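Local coordinates for protein tumor necrosis factor ligand superfamily member 13 (Mus musculus, PDB 1U5Z) that acts as a homotrimeric cytokine of the tumor necrosis factor family, binding the receptors TACI and BCMA and taking part in regulating tumor cell growth, at residues A[53-58]-A[70-75]. Sequence-based numbering, arbitrary orientation.
Sequences YLLYSQ and QVVSRE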
# COMPACT_ATOMS: atom_id res chain seq x y z
N TYR A 53 4.90 10.71 -9.55
CA TYR A 53 5.17 9.26 -9.43
C TYR A 53 4.44 8.70 -8.22
O TYR A 53 4.39 9.35 -7.18
CB TYR A 53 6.66 8.96 -9.22
CG TYR A 53 7.58 9.26 -10.39
CD1 TYR A 53 8.13 10.52 -10.57
CD2 TYR A 53 7.91 8.26 -11.30
CE1 TYR A 53 8.98 10.78 -11.64
CE2 TYR A 53 8.74 8.52 -12.38
CZ TYR A 53 9.28 9.77 -12.54
OH TYR A 53 10.11 10.02 -13.61
N LEU A 54 3.88 7.50 -8.38
CA LEU A 54 3.55 6.63 -7.27
C LEU A 54 4.84 5.95 -6.84
O LEU A 54 5.55 5.37 -7.66
CB LEU A 54 2.56 5.56 -7.71
CG LEU A 54 2.24 4.47 -6.67
CD1 LEU A 54 1.55 5.07 -5.46
CD2 LEU A 54 1.37 3.40 -7.32
N LEU A 55 5.12 5.98 -5.55
CA LEU A 55 6.32 5.40 -5.01
C LEU A 55 5.92 4.51 -3.84
O LEU A 55 5.21 4.93 -2.94
CB LEU A 55 7.25 6.53 -4.59
CG LEU A 55 8.56 6.29 -3.87
CD1 LEU A 55 9.35 5.26 -4.61
CD2 LEU A 55 9.33 7.62 -3.75
N TYR A 56 6.35 3.25 -3.87
CA TYR A 56 5.99 2.30 -2.84
C TYR A 56 7.23 1.59 -2.33
O TYR A 56 8.16 1.37 -3.07
CB TYR A 56 4.96 1.29 -3.35
CG TYR A 56 5.38 0.48 -4.55
CD1 TYR A 56 6.04 -0.73 -4.39
CD2 TYR A 56 5.09 0.91 -5.85
CE1 TYR A 56 6.42 -1.50 -5.49
CE2 TYR A 56 5.46 0.15 -6.96
CZ TYR A 56 6.12 -1.05 -6.77
OH TYR A 56 6.49 -1.80 -7.85
N SER A 57 7.22 1.23 -1.06
CA SER A 57 8.38 0.65 -0.41
C SER A 57 7.94 -0.35 0.63
O SER A 57 7.18 -0.00 1.53
CB SER A 57 9.16 1.75 0.30
OG SER A 57 10.04 1.19 1.24
N GLN A 58 8.40 -1.59 0.51
CA GLN A 58 8.29 -2.54 1.61
C GLN A 58 9.67 -2.91 2.11
O GLN A 58 10.62 -3.02 1.33
CB GLN A 58 7.57 -3.82 1.18
CG GLN A 58 7.34 -4.78 2.33
CD GLN A 58 6.33 -5.85 2.00
OE1 GLN A 58 5.16 -5.56 1.81
NE2 GLN A 58 6.78 -7.10 1.95
N GLN A 70 11.22 2.11 7.89
CA GLN A 70 11.88 2.64 6.71
C GLN A 70 11.55 4.12 6.52
O GLN A 70 10.46 4.56 6.88
CB GLN A 70 11.47 1.85 5.46
CG GLN A 70 10.09 1.16 5.56
CD GLN A 70 9.55 0.72 4.23
OE1 GLN A 70 10.18 0.98 3.20
NE2 GLN A 70 8.41 0.07 4.22
N VAL A 71 12.49 4.87 5.94
CA VAL A 71 12.34 6.31 5.71
C VAL A 71 12.66 6.63 4.25
O VAL A 71 13.81 6.57 3.83
CB VAL A 71 13.27 7.13 6.63
CG1 VAL A 71 13.16 8.63 6.34
CG2 VAL A 71 12.96 6.85 8.10
N VAL A 72 11.64 6.96 3.47
CA VAL A 72 11.80 7.28 2.05
C VAL A 72 11.85 8.78 1.86
O VAL A 72 10.89 9.48 2.17
CB VAL A 72 10.67 6.70 1.22
CG1 VAL A 72 10.91 6.95 -0.25
CG2 VAL A 72 10.53 5.20 1.49
N SER A 73 12.97 9.27 1.33
CA SER A 73 13.21 10.70 1.18
C SER A 73 13.72 11.06 -0.20
O SER A 73 14.10 10.21 -0.98
CB SER A 73 14.20 11.18 2.26
OG SER A 73 14.65 10.09 3.05
N ARG A 74 13.68 12.35 -0.51
CA ARG A 74 14.30 12.89 -1.71
C ARG A 74 15.23 14.04 -1.33
O ARG A 74 14.98 14.76 -0.37
CB ARG A 74 13.24 13.37 -2.71
CG ARG A 74 13.02 14.90 -2.74
CD ARG A 74 12.14 15.38 -3.88
NE ARG A 74 10.78 15.67 -3.45
CZ ARG A 74 10.30 16.88 -3.18
NH1 ARG A 74 11.06 17.96 -3.30
NH2 ARG A 74 9.04 17.00 -2.79
N GLU A 75 16.30 14.21 -2.10
CA GLU A 75 17.17 15.36 -1.95
C GLU A 75 17.36 16.01 -3.32
O GLU A 75 17.84 15.38 -4.25
CB GLU A 75 18.52 14.94 -1.35
CG GLU A 75 19.38 16.12 -0.93
CD GLU A 75 20.53 15.73 -0.02
OE1 GLU A 75 21.39 16.61 0.28
OE2 GLU A 75 20.59 14.56 0.41
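The carbonyl O of S57 accepts a hydrogen bond from NE2 of Q70, with 3.0 Å between S57 O and Q70 NE2 and an N-H...O angle of 155°. NE2 lies too close to another atom of the model, so its position, and with it this bond, is less sure. The Q70 chain runs extended beyond CG, which carries its amide up to the backbone of 53-58, where NE2 also comes within 3.7 Å of Q58 CA. On the other branch of the amide, OE1 is modelled implausibly near S57 OG, and the placement of these two oxygens is doubtful.

Apolar contact continues at V72, which divides its methyls between two partners: CG2 meets S57 CB at 3.9 Å, while CG1, anti to the backbone N (chi1 -176°), touches CD2 of L55, also at 3.9 Å. The L55 and V72 side chains run antiparallel and overlap alongside rather than end on.

Strand axes 8.7 Å apart, at 158° between their N-to-C directions, together with a CA separation of 7.9 Å for S57 and V72, show two strands facing each other through side chains. Within the chain, 51-61 pairs with 99-109 and 134-139, whereas 68-75 pairs with 80-88 and 114-119; the contact therefore bridges the two layers of the jelly-roll β-sandwich of the TNF homology domain. L135 and F137 pack on L55, and F84 packs on V72, extending the interior. Y56 and Q58, whose CB atoms point away from 70-75, reach a second subunit: Q58 NE2 bonds G132 O of its own chain and R85 O of that subunit.

Every touching residue is buried, so the core combines methyl packing with a glutamine amide that, as modelled, offers an N-H to a strand carbonyl inside the sandwich.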